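Local coordinates for protein metazoan TIR-STING fusion (PDB 6WT6) that joins a TIR domain to a STING-type ligand-binding domain in a single chain and is of undetermined precise function, at residues H29-Y37 / F58-F67; V172-Y183 / E278-M289. One frame throughout, in Å; residues are numbered along the deposited sequence.

Contact 1. Residues H29-Y37 / F58-F67; sequences HVYHAFISY and FTCCFAERDF
Three backbone hydrogen bonds zip residues 29-37 to residues 58-67 in parallel: His32 N to Thr59 O, Cys61 N to Ala33 O, and Ile35 N to Cys61 O. The imidazole of His32 adds a fourth bond, its ND1 accepting from Thr59 N at 3.2 Å; the donor is tilted about 32° out of the ring plane although the N-H points almost straight at the nitrogen. His32 NE2 is hydrogen-bonded to Pro23 O, outside the two segments.

Ring contacts follow the pairing. Phe58 turns its edge to the face of His32 in a T-shaped pair, CD1 lying 3.6 Å from His32 CD2. Further along the strands, Cys61 CB sits over the centre of the Tyr31 ring, 3.6 Å from the centroid, while its SG, anti to the backbone N (chi1 176°), reaches the edge of Phe34, 3.7 Å from CD1. These strands are the first two of the parallel sheet of the TIR domain, joined by helix 43-56 in a beta-alpha-beta crossover, with 60-62 at one edge of the sheet within this chain.

Toward the C-terminal ends of the two segments, Tyr37 and Phe62 form an offset stack, centroids 4.8 Å apart and planes at 13°. The same stacking ring carries its hydroxyl to the start of helix 63-66, where Tyr37 OH accepts from Glu64 N at 2.9 Å and touches Ala63 CB.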
loop_
_atom_site.group_PDB
_atom_site.type_symbol
_atom_site.label_atom_id
_atom_site.label_comp_id
_atom_site.label_asym_id
_atom_site.label_seq_id
_atom_site.Cartn_x
_atom_site.Cartn_y
_atom_site.Cartn_z
ATOM N N HIS A 29 15.699 -15.038 -11.337
ATOM C CA HIS A 29 15.730 -16.367 -10.741
ATOM C C HIS A 29 17.072 -17.050 -10.973
ATOM O O HIS A 29 17.593 -17.068 -12.094
ATOM C CB HIS A 29 14.598 -17.224 -11.306
ATOM C CG HIS A 29 13.231 -16.670 -11.051
ATOM N ND1 HIS A 29 12.146 -16.983 -11.842
ATOM C CD2 HIS A 29 12.772 -15.823 -10.099
ATOM C CE1 HIS A 29 11.077 -16.355 -11.387
ATOM N NE2 HIS A 29 11.429 -15.644 -10.331
ATOM N N VAL A 30 17.630 -17.613 -9.901
ATOM C CA VAL A 30 18.837 -18.430 -9.973
ATOM C C VAL A 30 18.584 -19.747 -9.248
ATOM O O VAL A 30 19.415 -20.659 -9.283
ATOM C CB VAL A 30 20.060 -17.700 -9.385
ATOM C CG1 VAL A 30 20.316 -16.392 -10.124
ATOM C CG2 VAL A 30 19.871 -17.449 -7.904
ATOM N N TYR A 31 17.434 -19.851 -8.584
ATOM C CA TYR A 31 16.999 -21.085 -7.945
ATOM C C TYR A 31 15.590 -21.425 -8.404
ATOM O O TYR A 31 14.767 -20.537 -8.634
ATOM C CB TYR A 31 17.007 -20.989 -6.411
ATOM C CG TYR A 31 18.280 -20.453 -5.805
ATOM C CD1 TYR A 31 19.446 -21.203 -5.814
ATOM C CD2 TYR A 31 18.306 -19.204 -5.197
ATOM C CE1 TYR A 31 20.613 -20.719 -5.249
ATOM C CE2 TYR A 31 19.466 -18.711 -4.629
ATOM C CZ TYR A 31 20.617 -19.472 -4.659
ATOM O OH TYR A 31 21.773 -18.979 -4.095
ATOM N N HIS A 32 15.316 -22.728 -8.522
ATOM C CA HIS A 32 13.949 -23.170 -8.774
ATOM C C HIS A 32 13.080 -23.017 -7.532
ATOM O O HIS A 32 11.901 -22.663 -7.634
ATOM C CB HIS A 32 13.935 -24.624 -9.251
ATOM C CG HIS A 32 14.476 -24.815 -10.634
ATOM N ND1 HIS A 32 15.814 -25.031 -10.886
ATOM C CD2 HIS A 32 13.860 -24.823 -11.839
ATOM C CE1 HIS A 32 15.999 -25.161 -12.187
ATOM N NE2 HIS A 32 14.829 -25.039 -12.789
ATOM N N ALA A 33 13.638 -23.282 -6.353
ATOM C CA ALA A 33 12.844 -23.250 -5.136
ATOM C C ALA A 33 13.699 -22.816 -3.954
ATOM O O ALA A 33 14.846 -23.247 -3.813
ATOM C CB ALA A 33 12.210 -24.614 -4.847
ATOM N N PHE A 34 13.132 -21.954 -3.117
ATOM C CA PHE A 34 13.692 -21.640 -1.813
ATOM C C PHE A 34 12.928 -22.432 -0.765
ATOM O O PHE A 34 11.696 -22.367 -0.707
ATOM C CB PHE A 34 13.609 -20.144 -1.506
ATOM C CG PHE A 34 14.008 -19.788 -0.096
ATOM C CD1 PHE A 34 15.341 -19.792 0.282
ATOM C CD2 PHE A 34 13.052 -19.442 0.846
ATOM C CE1 PHE A 34 15.713 -19.463 1.577
ATOM C CE2 PHE A 34 13.419 -19.112 2.143
ATOM C CZ PHE A 34 14.752 -19.122 2.506
ATOM N N ILE A 35 13.658 -23.185 0.047
ATOM C CA ILE A 35 13.069 -23.986 1.112
ATOM C C ILE A 35 13.104 -23.157 2.391
ATOM O O ILE A 35 14.165 -22.954 2.985
ATOM C CB ILE A 35 13.802 -25.322 1.275
ATOM C CG1 ILE A 35 13.612 -26.172 0.019
ATOM C CG2 ILE A 35 13.308 -26.065 2.505
ATOM C CD1 ILE A 35 14.311 -27.501 0.065
ATOM N N SER A 36 11.938 -22.662 2.803
ATOM C CA SER A 36 11.794 -21.886 4.027
ATOM C C SER A 36 11.386 -22.825 5.154
ATOM O O SER A 36 10.319 -23.446 5.096
ATOM C CB SER A 36 10.762 -20.773 3.847
ATOM O OG SER A 36 10.698 -19.941 4.990
ATOM N N TYR A 37 12.232 -22.925 6.176
ATOM C CA TYR A 37 12.000 -23.844 7.278
ATOM C C TYR A 37 12.423 -23.187 8.582
ATOM O O TYR A 37 13.233 -22.257 8.599
ATOM C CB TYR A 37 12.756 -25.164 7.078
ATOM C CG TYR A 37 14.263 -25.011 7.038
ATOM C CD1 TYR A 37 14.908 -24.560 5.890
ATOM C CD2 TYR A 37 15.042 -25.326 8.143
ATOM C CE1 TYR A 37 16.284 -24.420 5.852
ATOM C CE2 TYR A 37 16.415 -25.192 8.113
ATOM C CZ TYR A 37 17.032 -24.738 6.969
ATOM O OH TYR A 37 18.401 -24.606 6.939
ATOM N N PHE A 58 16.429 -30.035 -10.095
ATOM C CA PHE A 58 16.169 -28.658 -9.707
ATOM C C PHE A 58 17.288 -28.120 -8.818
ATOM O O PHE A 58 17.919 -28.858 -8.057
ATOM C CB PHE A 58 14.826 -28.551 -8.982
ATOM C CG PHE A 58 13.652 -28.989 -9.809
ATOM C CD1 PHE A 58 12.971 -28.081 -10.605
ATOM C CD2 PHE A 58 13.231 -30.309 -9.796
ATOM C CE1 PHE A 58 11.890 -28.482 -11.371
ATOM C CE2 PHE A 58 12.153 -30.717 -10.562
ATOM C CZ PHE A 58 11.480 -29.802 -11.349
ATOM N N THR A 59 17.530 -26.816 -8.929
ATOM C CA THR A 59 18.507 -26.113 -8.105
ATOM C C THR A 59 17.768 -25.345 -7.014
ATOM O O THR A 59 16.897 -24.521 -7.312
ATOM C CB THR A 59 19.357 -25.163 -8.949
ATOM O OG1 THR A 59 20.234 -25.925 -9.789
ATOM C CG2 THR A 59 20.183 -24.244 -8.061
ATOM N N CYS A 60 18.115 -25.611 -5.759
ATOM C CA CYS A 60 17.412 -25.032 -4.627
ATOM C C CYS A 60 18.350 -24.184 -3.777
ATOM O O CYS A 60 19.577 -24.283 -3.869
ATOM C CB CYS A 60 16.773 -26.118 -3.755
ATOM S SG CYS A 60 15.381 -26.970 -4.514
ATOM N N CYS A 61 17.742 -23.341 -2.947
ATOM C CA CYS A 61 18.446 -22.521 -1.968
ATOM C C CYS A 61 18.084 -23.027 -0.579
ATOM O O CYS A 61 16.905 -23.045 -0.209
ATOM C CB CYS A 61 18.081 -21.043 -2.121
ATOM S SG CYS A 61 18.809 -19.945 -0.875
ATOM N N PHE A 62 19.097 -23.437 0.184
ATOM C CA PHE A 62 18.909 -24.044 1.497
ATOM C C PHE A 62 19.733 -23.270 2.516
ATOM O O PHE A 62 20.955 -23.157 2.368
ATOM C CB PHE A 62 19.315 -25.520 1.473
ATOM C CG PHE A 62 18.818 -26.310 2.649
ATOM C CD1 PHE A 62 17.477 -26.632 2.762
ATOM C CD2 PHE A 62 19.692 -26.747 3.630
ATOM C CE1 PHE A 62 17.015 -27.365 3.838
ATOM C CE2 PHE A 62 19.235 -27.483 4.709
ATOM C CZ PHE A 62 17.894 -27.792 4.812
ATOM N N ALA A 63 19.068 -22.754 3.554
ATOM C CA ALA A 63 19.704 -21.831 4.491
ATOM C C ALA A 63 20.973 -22.420 5.100
ATOM O O ALA A 63 22.050 -21.820 5.023
ATOM C CB ALA A 63 18.712 -21.440 5.589
ATOM N N GLU A 64 20.857 -23.607 5.706
ATOM C CA GLU A 64 21.999 -24.245 6.360
ATOM C C GLU A 64 23.198 -24.353 5.426
ATOM O O GLU A 64 24.337 -24.081 5.825
ATOM C CB GLU A 64 21.602 -25.635 6.861
ATOM C CG GLU A 64 22.765 -26.495 7.328
ATOM C CD GLU A 64 22.416 -27.974 7.367
ATOM O OE1 GLU A 64 22.269 -28.585 6.285
ATOM O OE2 GLU A 64 22.287 -28.527 8.481
ATOM N N ARG A 65 22.961 -24.748 4.175
ATOM C CA ARG A 65 24.060 -24.976 3.244
ATOM C C ARG A 65 24.542 -23.681 2.605
ATOM O O ARG A 65 25.752 -23.439 2.517
ATOM C CB ARG A 65 23.624 -25.961 2.160
ATOM C CG ARG A 65 24.485 -25.933 0.916
ATOM C CD ARG A 65 23.893 -26.804 -0.178
ATOM N NE ARG A 65 22.691 -26.204 -0.746
ATOM C CZ ARG A 65 21.862 -26.834 -1.570
ATOM N NH1 ARG A 65 22.106 -28.089 -1.918
ATOM N NH2 ARG A 65 20.790 -26.212 -2.041
ATOM N N ASP A 66 23.610 -22.835 2.167
ATOM C CA ASP A 66 23.914 -21.686 1.325
ATOM C C ASP A 66 24.131 -20.389 2.100
ATOM O O ASP A 66 24.876 -19.523 1.628
ATOM C CB ASP A 66 22.791 -21.485 0.293
ATOM C CG ASP A 66 22.572 -22.718 -0.588
ATOM O OD1 ASP A 66 23.557 -23.245 -1.146
ATOM O OD2 ASP A 66 21.413 -23.162 -0.722
ATOM N N PHE A 67 23.513 -20.214 3.268
ATOM C CA PHE A 67 23.684 -18.987 4.043
ATOM C C PHE A 67 24.911 -19.119 4.939
ATOM O O PHE A 67 24.988 -20.032 5.769
ATOM C CB PHE A 67 22.440 -18.671 4.876
ATOM C CG PHE A 67 21.236 -18.294 4.054
ATOM C CD1 PHE A 67 21.359 -18.033 2.698
ATOM C CD2 PHE A 67 19.981 -18.197 4.637
ATOM C CE1 PHE A 67 20.257 -17.693 1.936
ATOM C CE2 PHE A 67 18.873 -17.853 3.880
ATOM C CZ PHE A 67 19.013 -17.601 2.526
#

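Contact 2. Residues V172-Y183 / E278-M289; sequences VGNLAHGFAWGY and EYIGVIHTMFEM
With chi1 at -77°, Phe179 has CG anti to its carbonyl carbon, and its ring reaches the segment 278-289; Val282 meets it with CG2, the methyl that stands anti to the backbone N. Here the long first helix of the STING ligand-binding domain, 176-204, packs with the loop before it against the link from strand 272-279 into helix 284-291.

The Phe179 ring is clamped: Val282 CG2 makes a CH-pi contact over one face, 3.9 Å from the centroid, and Leu175 CB of its own segment lies over the opposite face. Met286 CG comes to the edge of the ring, near its plane, and Thr285 CG2 approaches CZ obliquely at 3.7 Å. Phe179 also packs on Gly178 of the second subunit, which places the contact beside the dimer interface.

Toward the chain's earlier residues the packing is between aliphatic groups and methionine side chains. Leu175 CD1 touches both Met286 CG and Met289 SD, each 3.9 Å away; the Leu175 and Met286 side chains run antiparallel, alongside one another, whereas Leu175 and Met289 meet tip to tip. The methyl of Met289 touches both branches of Val172, CE being 3.6 Å from CG1 and from CG2.

At the other end Tyr183 lies roughly perpendicular to Ile280, CE2 being 3.6 Å from CG2. Glu278 OE2, also bonded by Tyr187, joins Tyr183 through a water lying in the plane of the tyrosine ring: it accepts from Tyr183 OH and donates to Glu278 OE2 and Tyr279 O.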
loop_
_atom_site.group_PDB
_atom_site.type_symbol
_atom_site.label_atom_id
_atom_site.label_comp_id
_atom_site.label_asym_id
_atom_site.label_seq_id
_atom_site.Cartn_x
_atom_site.Cartn_y
_atom_site.Cartn_z
ATOM N N VAL A 172 -0.892 -6.936 -8.983
ATOM C CA VAL A 172 -1.000 -5.813 -8.060
ATOM C C VAL A 172 -1.863 -6.218 -6.872
ATOM O O VAL A 172 -2.999 -6.677 -7.049
ATOM C CB VAL A 172 -1.581 -4.574 -8.760
ATOM C CG1 VAL A 172 -1.656 -3.402 -7.797
ATOM C CG2 VAL A 172 -0.747 -4.225 -9.977
ATOM N N GLY A 173 -1.327 -6.045 -5.665
ATOM C CA GLY A 173 -2.100 -6.196 -4.448
ATOM C C GLY A 173 -2.836 -4.912 -4.107
ATOM O O GLY A 173 -2.888 -3.960 -4.887
ATOM N N ASN A 174 -3.417 -4.892 -2.910
ATOM C CA ASN A 174 -4.148 -3.708 -2.478
ATOM C C ASN A 174 -3.180 -2.555 -2.230
ATOM O O ASN A 174 -2.171 -2.711 -1.536
ATOM C CB ASN A 174 -4.966 -4.004 -1.218
ATOM C CG ASN A 174 -6.003 -2.920 -0.926
ATOM O OD1 ASN A 174 -6.333 -2.108 -1.791
ATOM N ND2 ASN A 174 -6.521 -2.909 0.297
ATOM N N LEU A 175 -3.486 -1.399 -2.819
ATOM C CA LEU A 175 -2.666 -0.199 -2.708
ATOM C C LEU A 175 -3.144 0.755 -1.620
ATOM O O LEU A 175 -2.399 1.675 -1.257
ATOM C CB LEU A 175 -2.642 0.553 -4.054
ATOM C CG LEU A 175 -2.124 -0.193 -5.286
ATOM C CD1 LEU A 175 -2.509 0.530 -6.571
ATOM C CD2 LEU A 175 -0.612 -0.355 -5.198
ATOM N N ALA A 176 -4.351 0.544 -1.084
ATOM C CA ALA A 176 -4.985 1.534 -0.218
ATOM C C ALA A 176 -4.106 1.904 0.973
ATOM O O ALA A 176 -3.833 3.086 1.216
ATOM C CB ALA A 176 -6.341 1.012 0.263
ATOM N N HIS A 177 -3.645 0.904 1.726
ATOM C CA HIS A 177 -3.006 1.189 3.006
ATOM C C HIS A 177 -1.643 1.842 2.823
ATOM O O HIS A 177 -1.294 2.773 3.559
ATOM C CB HIS A 177 -2.900 -0.091 3.833
ATOM C CG HIS A 177 -4.208 -0.535 4.406
ATOM N ND1 HIS A 177 -4.553 -0.324 5.724
ATOM C CD2 HIS A 177 -5.272 -1.145 3.831
ATOM C CE1 HIS A 177 -5.765 -0.803 5.939
ATOM N NE2 HIS A 177 -6.224 -1.305 4.807
ATOM N N GLY A 178 -0.858 1.375 1.853
ATOM C CA GLY A 178 0.419 2.014 1.591
ATOM C C GLY A 178 0.258 3.453 1.142
ATOM O O GLY A 178 0.942 4.352 1.636
ATOM N N PHE A 179 -0.661 3.690 0.200
ATOM C CA PHE A 179 -0.936 5.050 -0.252
ATOM C C PHE A 179 -1.418 5.923 0.901
ATOM O O PHE A 179 -0.888 7.017 1.128
ATOM C CB PHE A 179 -1.978 5.040 -1.379
ATOM C CG PHE A 179 -1.434 4.626 -2.726
ATOM C CD1 PHE A 179 -0.082 4.390 -2.911
ATOM C CD2 PHE A 179 -2.283 4.492 -3.814
ATOM C CE1 PHE A 179 0.407 4.011 -4.152
ATOM C CE2 PHE A 179 -1.795 4.119 -5.059
ATOM C CZ PHE A 179 -0.450 3.877 -5.226
ATOM N N ALA A 180 -2.423 5.447 1.646
ATOM C CA ALA A 180 -3.071 6.279 2.658
ATOM C C ALA A 180 -2.130 6.597 3.817
ATOM O O ALA A 180 -1.982 7.761 4.204
ATOM C CB ALA A 180 -4.340 5.592 3.169
ATOM N N TRP A 181 -1.493 5.576 4.394
ATOM C CA TRP A 181 -0.582 5.829 5.512
ATOM C C TRP A 181 0.623 6.653 5.071
ATOM O O TRP A 181 1.091 7.523 5.813
ATOM C CB TRP A 181 -0.130 4.511 6.143
ATOM C CG TRP A 181 -1.186 3.862 6.990
ATOM C CD1 TRP A 181 -1.918 2.752 6.681
ATOM C CD2 TRP A 181 -1.633 4.290 8.283
ATOM N NE1 TRP A 181 -2.788 2.459 7.704
ATOM C CE2 TRP A 181 -2.634 3.387 8.699
ATOM C CE3 TRP A 181 -1.282 5.346 9.130
ATOM C CZ2 TRP A 181 -3.289 3.509 9.923
ATOM C CZ3 TRP A 181 -1.934 5.464 10.347
ATOM C CH2 TRP A 181 -2.924 4.550 10.732
ATOM N N GLY A 182 1.128 6.407 3.858
ATOM C CA GLY A 182 2.237 7.204 3.354
ATOM C C GLY A 182 1.856 8.652 3.097
ATOM O O GLY A 182 2.656 9.564 3.321
ATOM N N TYR A 183 0.632 8.883 2.619
ATOM C CA TYR A 183 0.161 10.246 2.392
ATOM C C TYR A 183 -0.136 10.944 3.713
ATOM O O TYR A 183 0.114 12.147 3.854
ATOM C CB TYR A 183 -1.071 10.212 1.483
ATOM C CG TYR A 183 -1.624 11.551 1.031
ATOM C CD1 TYR A 183 -0.797 12.537 0.503
ATOM C CD2 TYR A 183 -2.990 11.803 1.079
ATOM C CE1 TYR A 183 -1.315 13.751 0.068
ATOM C CE2 TYR A 183 -3.516 13.005 0.647
ATOM C CZ TYR A 183 -2.682 13.973 0.144
ATOM O OH TYR A 183 -3.231 15.163 -0.276
ATOM N N GLU A 278 -5.520 21.579 -3.862
ATOM C CA GLU A 278 -4.506 20.866 -4.619
ATOM C C GLU A 278 -5.030 19.471 -4.925
ATOM O O GLU A 278 -5.999 19.005 -4.322
ATOM C CB GLU A 278 -3.182 20.797 -3.854
ATOM C CG GLU A 278 -3.278 20.037 -2.537
ATOM C CD GLU A 278 -2.073 20.264 -1.642
ATOM O OE1 GLU A 278 -1.545 21.394 -1.639
ATOM O OE2 GLU A 278 -1.651 19.311 -0.949
ATOM N N TYR A 279 -4.383 18.817 -5.884
ATOM C CA TYR A 279 -4.677 17.421 -6.156
ATOM C C TYR A 279 -4.081 16.534 -5.068
ATOM O O TYR A 279 -3.077 16.875 -4.439
ATOM C CB TYR A 279 -4.116 17.003 -7.519
ATOM C CG TYR A 279 -4.864 17.540 -8.724
ATOM C CD1 TYR A 279 -6.027 16.931 -9.170
ATOM C CD2 TYR A 279 -4.388 18.637 -9.429
ATOM C CE1 TYR A 279 -6.706 17.407 -10.271
ATOM C CE2 TYR A 279 -5.062 19.125 -10.531
ATOM C CZ TYR A 279 -6.218 18.505 -10.951
ATOM O OH TYR A 279 -6.890 18.981 -12.052
ATOM N N ILE A 280 -4.722 15.390 -4.840
ATOM C CA ILE A 280 -4.113 14.293 -4.089
ATOM C C ILE A 280 -3.132 13.621 -5.045
ATOM O O ILE A 280 -3.526 12.805 -5.883
ATOM C CB ILE A 280 -5.158 13.307 -3.562
ATOM C CG1 ILE A 280 -6.217 14.038 -2.740
ATOM C CG2 ILE A 280 -4.487 12.220 -2.733
ATOM C CD1 ILE A 280 -7.255 13.120 -2.128
ATOM N N GLY A 281 -1.847 13.971 -4.933
ATOM C CA GLY A 281 -0.885 13.582 -5.952
ATOM C C GLY A 281 -0.661 12.087 -6.057
ATOM O O GLY A 281 -0.297 11.586 -7.126
ATOM N N VAL A 282 -0.883 11.352 -4.964
ATOM C CA VAL A 282 -0.571 9.926 -4.956
ATOM C C VAL A 282 -1.485 9.144 -5.899
ATOM O O VAL A 282 -1.085 8.101 -6.431
ATOM C CB VAL A 282 -0.634 9.382 -3.514
ATOM C CG1 VAL A 282 -2.069 9.354 -3.001
ATOM C CG2 VAL A 282 0.000 7.997 -3.434
ATOM N N ILE A 283 -2.707 9.626 -6.147
ATOM C CA ILE A 283 -3.627 8.860 -6.988
ATOM C C ILE A 283 -3.152 8.788 -8.434
ATOM O O ILE A 283 -3.540 7.867 -9.159
ATOM C CB ILE A 283 -5.059 9.431 -6.921
ATOM C CG1 ILE A 283 -5.148 10.768 -7.658
ATOM C CG2 ILE A 283 -5.501 9.575 -5.471
ATOM C CD1 ILE A 283 -6.493 11.464 -7.516
ATOM N N HIS A 284 -2.294 9.719 -8.864
ATOM C CA HIS A 284 -1.787 9.694 -10.233
ATOM C C HIS A 284 -1.043 8.401 -10.533
ATOM O O HIS A 284 -0.948 7.994 -11.699
ATOM C CB HIS A 284 -0.873 10.896 -10.476
ATOM C CG HIS A 284 -0.602 11.163 -11.924
ATOM N ND1 HIS A 284 -1.509 11.803 -12.741
ATOM C CD2 HIS A 284 0.467 10.870 -12.702
ATOM C CE1 HIS A 284 -1.008 11.898 -13.959
ATOM N NE2 HIS A 284 0.190 11.338 -13.964
ATOM N N THR A 285 -0.508 7.752 -9.497
ATOM C CA THR A 285 0.174 6.475 -9.670
ATOM C C THR A 285 -0.760 5.427 -10.261
ATOM O O THR A 285 -0.352 4.640 -11.123
ATOM C CB THR A 285 0.734 6.011 -8.323
ATOM O OG1 THR A 285 1.815 6.870 -7.946
ATOM C CG2 THR A 285 1.230 4.571 -8.394
ATOM N N MET A 286 -2.023 5.408 -9.821
ATOM C CA MET A 286 -2.977 4.444 -10.360
ATOM C C MET A 286 -3.275 4.717 -11.832
ATOM O O MET A 286 -3.466 3.779 -12.612
ATOM C CB MET A 286 -4.260 4.454 -9.527
ATOM C CG MET A 286 -4.115 3.745 -8.180
ATOM S SD MET A 286 -5.542 3.930 -7.090
ATOM C CE MET A 286 -5.381 5.638 -6.582
ATOM N N PHE A 287 -3.320 5.990 -12.234
ATOM C CA PHE A 287 -3.453 6.303 -13.653
ATOM C C PHE A 287 -2.256 5.794 -14.440
ATOM O O PHE A 287 -2.415 5.216 -15.520
ATOM C CB PHE A 287 -3.617 7.810 -13.859
ATOM C CG PHE A 287 -3.441 8.242 -15.285
ATOM C CD1 PHE A 287 -4.397 7.931 -16.235
ATOM C CD2 PHE A 287 -2.317 8.955 -15.678
ATOM C CE1 PHE A 287 -4.239 8.322 -17.549
ATOM C CE2 PHE A 287 -2.155 9.351 -16.996
ATOM C CZ PHE A 287 -3.118 9.038 -17.931
ATOM N N GLU A 288 -1.047 5.988 -13.910
ATOM C CA GLU A 288 0.139 5.507 -14.608
ATOM C C GLU A 288 0.156 3.984 -14.687
ATOM O O GLU A 288 0.524 3.418 -15.723
ATOM C CB GLU A 288 1.400 6.041 -13.926
ATOM C CG GLU A 288 1.814 7.414 -14.447
ATOM C CD GLU A 288 2.722 8.172 -13.500
ATOM O OE1 GLU A 288 2.751 7.843 -12.292
ATOM O OE2 GLU A 288 3.408 9.106 -13.966
ATOM N N MET A 289 -0.272 3.306 -13.619
ATOM C CA MET A 289 -0.307 1.846 -13.622
ATOM C C MET A 289 -1.308 1.316 -14.644
ATOM O O MET A 289 -1.032 0.331 -15.339
ATOM C CB MET A 289 -0.643 1.324 -12.220
ATOM C CG MET A 289 0.434 1.585 -11.169
ATOM S SD MET A 289 -0.068 1.111 -9.495
ATOM C CE MET A 289 -0.150 -0.668 -9.647
HETATM O O HOH W 1 -1.892 16.562 -1.797
#

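In the fold
From the N terminus, the chain first runs along strand 31-36 of the TIR domain, passes through helix 43-56 and returns along strand 60-62, so contact 1 closes a short, mostly helical loop of 20 residues. The chain then completes the parallel sheet and continues into the STING ligand-binding domain. There contact 2 closes a far longer loop of 94 residues, which takes in the rest of helix 176-204 and four strands of the mixed sheet before returning at 278-289. The two loops follow in series, neither enclosing nor crossing the other. Their centres lie 35 Å apart and their nearest atoms about 15 Å, each contact tying together elements of its own domain.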